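Local coordinates for protein N-acetylglucosamine-6-phosphate deacetylase (Thermotoga maritima, PDB 1O12) that probably removes the acetyl group from N-acetylglucosamine 6-phosphate, as a metal-dependent hydrolase of the NagA family that carries one divalent metal cation per subunit, at residues Val253-Val265 and Glu324-Glu336. Residues are numbered along the deposited sequence; the frame is centred on the assembly and turned at random.
Sequences VYKVKKANGIVLV and ELAKVSSYNSCVE
With CG anti to its backbone carbonyl carbon (chi1 -67°), Asn332 sends its carboxamide out of helix 324-336 toward Ala259 and Ile262, while Tyr254, CG anti to the backbone N, swings its phenol to the carboxylate of Glu324. The amide shows how one side chain can satisfy two buried carbonyls: Asn332 ND2 donates to Ala259 O at 2.8 Å and, along a straighter line (N-H...acceptor angle 162°), to Ile262 O at 2.7 Å. Both acceptors lie close to the amide plane, which fixes the rotation of the group. With an alanine in place of Asn332, Ala259 O and Ile262 O would probably lose their shared donor, and the link from 259-260 into strand 262-265 would be less firmly held.

In this amidohydrolase-family TIM barrel, the contact joins the end of helix 247-257 and strand 262-265 to the later helix 322-336, whose segment 324-336 crosses strand 262-265 at -89°. Val263 pairs with Leu236 and Leu238 of the parallel neighbour, and from the other edge Leu264 N bonds Val328 O at 2.6 Å. The wider pi-type turn at 327-331 lies at this crossing.

Val328 packs between the 3-10 segment 259-260 and strand 262-265: its CG1 lies alongside Ile262 CG2 at 3.8 Å, and its CG2 meets Leu264 CD2 at 3.5 Å. Farther along the helix, Val263 CG2 slides past Asn332 CB and also touches the carboxylate of Glu336, whose charge is paired with Arg206. At the other end, Ala259 CB rests on Glu324 CB, and Tyr254 OH donates to Glu324 OE2 at 2.5 Å, on the syn side but somewhat out of the carboxylate plane. A water bridges that same oxygen to Ala259 N, whereas Glu324 OE1 accepts from Ser321 N.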
# COMPACT_ATOMS: atom_id res chain seq x y z
N VAL A 253 0.70 -6.69 1.44
CA VAL A 253 1.32 -6.22 2.68
C VAL A 253 2.80 -6.64 2.69
O VAL A 253 3.68 -5.86 3.09
CB VAL A 253 0.62 -6.78 3.91
CG1 VAL A 253 1.38 -6.35 5.15
CG2 VAL A 253 -0.80 -6.28 3.96
N TYR A 254 3.07 -7.85 2.24
CA TYR A 254 4.46 -8.31 2.21
C TYR A 254 5.29 -7.39 1.31
O TYR A 254 6.37 -6.92 1.70
CB TYR A 254 4.53 -9.74 1.73
CG TYR A 254 5.92 -10.19 1.40
CD1 TYR A 254 6.93 -10.16 2.36
CD2 TYR A 254 6.22 -10.69 0.12
CE1 TYR A 254 8.21 -10.61 2.06
CE2 TYR A 254 7.49 -11.14 -0.19
CZ TYR A 254 8.48 -11.10 0.78
OH TYR A 254 9.73 -11.61 0.48
N LYS A 255 4.77 -7.10 0.12
CA LYS A 255 5.44 -6.22 -0.82
C LYS A 255 5.79 -4.84 -0.22
O LYS A 255 6.90 -4.33 -0.40
CB LYS A 255 4.55 -6.03 -2.03
CG LYS A 255 5.13 -5.13 -3.08
CD LYS A 255 4.10 -4.89 -4.17
CE LYS A 255 4.69 -4.06 -5.29
NZ LYS A 255 5.73 -4.85 -5.96
N VAL A 256 4.85 -4.25 0.52
CA VAL A 256 5.05 -2.94 1.14
C VAL A 256 5.86 -2.94 2.43
O VAL A 256 6.75 -2.12 2.60
CB VAL A 256 3.69 -2.30 1.49
CG1 VAL A 256 3.91 -0.92 2.06
CG2 VAL A 256 2.80 -2.27 0.25
N LYS A 257 5.55 -3.87 3.33
CA LYS A 257 6.21 -3.96 4.62
C LYS A 257 7.49 -4.79 4.70
O LYS A 257 8.30 -4.57 5.59
CB LYS A 257 5.23 -4.50 5.65
CG LYS A 257 3.96 -3.69 5.79
CD LYS A 257 4.25 -2.31 6.31
CE LYS A 257 5.05 -2.37 7.57
NZ LYS A 257 5.20 -1.01 8.15
N LYS A 258 7.64 -5.75 3.78
CA LYS A 258 8.78 -6.69 3.74
C LYS A 258 8.70 -7.52 4.98
O LYS A 258 7.87 -7.25 5.83
CB LYS A 258 10.14 -5.97 3.69
CG LYS A 258 10.30 -5.01 2.52
CD LYS A 258 9.96 -5.65 1.17
CE LYS A 258 9.92 -4.55 0.06
NZ LYS A 258 9.33 -4.95 -1.29
N ALA A 259 9.56 -8.53 5.10
CA ALA A 259 9.58 -9.43 6.26
C ALA A 259 9.77 -8.68 7.58
O ALA A 259 9.16 -9.03 8.59
CB ALA A 259 10.67 -10.45 6.10
N ASN A 260 10.59 -7.65 7.56
CA ASN A 260 10.90 -6.83 8.73
C ASN A 260 9.70 -6.14 9.39
O ASN A 260 9.78 -5.78 10.56
CB ASN A 260 11.92 -5.74 8.33
CG ASN A 260 12.98 -6.26 7.33
OD1 ASN A 260 12.66 -6.91 6.29
ND2 ASN A 260 14.25 -5.96 7.63
N GLY A 261 8.60 -5.96 8.67
CA GLY A 261 7.46 -5.27 9.25
C GLY A 261 6.20 -6.08 9.47
O GLY A 261 5.13 -5.51 9.61
N ILE A 262 6.33 -7.41 9.51
CA ILE A 262 5.18 -8.29 9.71
C ILE A 262 5.34 -9.26 10.87
O ILE A 262 6.39 -9.88 11.05
CB ILE A 262 4.90 -9.07 8.43
CG1 ILE A 262 4.24 -8.16 7.40
CG2 ILE A 262 4.07 -10.29 8.72
CD1 ILE A 262 4.41 -8.68 5.97
N VAL A 263 4.30 -9.38 11.67
CA VAL A 263 4.35 -10.28 12.81
C VAL A 263 3.31 -11.36 12.63
O VAL A 263 2.11 -11.07 12.59
CB VAL A 263 4.09 -9.51 14.10
CG1 VAL A 263 3.56 -10.44 15.19
CG2 VAL A 263 5.37 -8.89 14.56
N LEU A 264 3.73 -12.61 12.49
CA LEU A 264 2.73 -13.67 12.30
C LEU A 264 1.98 -13.84 13.61
O LEU A 264 2.54 -13.70 14.70
CB LEU A 264 3.40 -14.97 11.86
CG LEU A 264 3.10 -15.38 10.42
CD1 LEU A 264 2.93 -14.17 9.55
CD2 LEU A 264 4.20 -16.28 9.88
N VAL A 265 0.70 -14.17 13.51
CA VAL A 265 -0.14 -14.31 14.69
C VAL A 265 -1.20 -15.37 14.36
O VAL A 265 -1.50 -15.63 13.19
CB VAL A 265 -0.78 -12.90 14.98
CG1 VAL A 265 -2.24 -13.00 15.16
CG2 VAL A 265 -0.09 -12.24 16.17
N GLU A 324 13.29 -15.09 5.95
CA GLU A 324 12.28 -14.07 6.18
C GLU A 324 11.15 -14.58 7.06
O GLU A 324 10.53 -13.79 7.80
CB GLU A 324 11.69 -13.59 4.86
CG GLU A 324 12.62 -12.76 4.00
CD GLU A 324 12.11 -12.70 2.59
OE1 GLU A 324 12.10 -13.78 1.95
OE2 GLU A 324 11.69 -11.62 2.11
N LEU A 325 10.87 -15.88 6.95
CA LEU A 325 9.83 -16.53 7.72
C LEU A 325 10.23 -16.55 9.19
O LEU A 325 9.36 -16.58 10.05
CB LEU A 325 9.62 -17.96 7.28
CG LEU A 325 8.57 -18.27 6.21
CD1 LEU A 325 8.56 -19.79 5.98
CD2 LEU A 325 7.20 -17.76 6.64
N ALA A 326 11.53 -16.54 9.46
CA ALA A 326 11.99 -16.52 10.83
C ALA A 326 11.67 -15.16 11.47
O ALA A 326 11.41 -15.06 12.68
CB ALA A 326 13.48 -16.78 10.90
N LYS A 327 11.69 -14.10 10.66
CA LYS A 327 11.44 -12.78 11.21
C LYS A 327 9.98 -12.64 11.55
O LYS A 327 9.63 -12.19 12.64
CB LYS A 327 11.85 -11.71 10.23
CG LYS A 327 13.32 -11.74 9.89
CD LYS A 327 13.63 -10.60 8.94
CE LYS A 327 15.11 -10.41 8.75
NZ LYS A 327 15.35 -9.12 8.04
N VAL A 328 9.12 -13.07 10.63
CA VAL A 328 7.69 -12.97 10.84
C VAL A 328 7.15 -13.98 11.83
O VAL A 328 6.11 -13.74 12.45
CB VAL A 328 6.91 -13.10 9.50
CG1 VAL A 328 7.43 -12.06 8.52
CG2 VAL A 328 7.01 -14.52 8.91
N SER A 329 7.83 -15.11 12.01
CA SER A 329 7.33 -16.11 12.94
C SER A 329 7.92 -16.01 14.34
O SER A 329 7.37 -16.60 15.26
CB SER A 329 7.52 -17.53 12.40
OG SER A 329 8.89 -17.83 12.28
N SER A 330 9.02 -15.29 14.53
CA SER A 330 9.55 -15.17 15.89
C SER A 330 10.40 -13.93 16.18
O SER A 330 10.14 -13.21 17.13
CB SER A 330 10.35 -16.43 16.30
OG SER A 330 11.67 -16.43 15.76
N TYR A 331 11.41 -13.68 15.36
CA TYR A 331 12.29 -12.55 15.59
C TYR A 331 11.59 -11.19 15.74
O TYR A 331 11.91 -10.44 16.68
CB TYR A 331 13.37 -12.47 14.50
CG TYR A 331 14.37 -11.37 14.73
CD1 TYR A 331 15.24 -11.42 15.83
CD2 TYR A 331 14.43 -10.28 13.88
CE1 TYR A 331 16.14 -10.39 16.08
CE2 TYR A 331 15.34 -9.24 14.11
CZ TYR A 331 16.19 -9.31 15.21
OH TYR A 331 17.07 -8.29 15.44
N ASN A 332 10.67 -10.85 14.84
CA ASN A 332 10.00 -9.57 14.95
C ASN A 332 9.29 -9.39 16.31
O ASN A 332 9.42 -8.35 16.94
CB ASN A 332 9.03 -9.37 13.78
CG ASN A 332 9.77 -9.21 12.42
OD1 ASN A 332 10.96 -8.89 12.38
ND2 ASN A 332 9.04 -9.43 11.31
N SER A 333 8.59 -10.41 16.80
CA SER A 333 7.90 -10.28 18.09
C SER A 333 8.92 -10.15 19.19
O SER A 333 8.76 -9.34 20.10
CB SER A 333 7.06 -11.52 18.41
OG SER A 333 6.15 -11.81 17.38
N CYS A 334 9.96 -10.96 19.11
CA CYS A 334 10.99 -10.92 20.12
C CYS A 334 11.52 -9.51 20.25
O CYS A 334 11.76 -9.04 21.36
CB CYS A 334 12.13 -11.89 19.78
SG CYS A 334 11.77 -13.62 20.11
N VAL A 335 11.71 -8.82 19.12
CA VAL A 335 12.23 -7.47 19.16
C VAL A 335 11.21 -6.56 19.81
O VAL A 335 11.57 -5.67 20.58
CB VAL A 335 12.58 -6.92 17.73
CG1 VAL A 335 12.80 -5.40 17.78
CG2 VAL A 335 13.83 -7.62 17.19
N GLU A 336 9.94 -6.78 19.54
CA GLU A 336 8.94 -5.90 20.13
C GLU A 336 8.85 -6.07 21.63
O GLU A 336 8.75 -5.10 22.38
CB GLU A 336 7.56 -6.17 19.53
CG GLU A 336 7.48 -5.93 18.07
CD GLU A 336 6.06 -5.88 17.57
OE1 GLU A 336 5.27 -6.84 17.80
OE2 GLU A 336 5.73 -4.85 16.93
O HOH W 1 11.63 -9.15 2.98
O HOH W 2 5.30 -13.74 15.66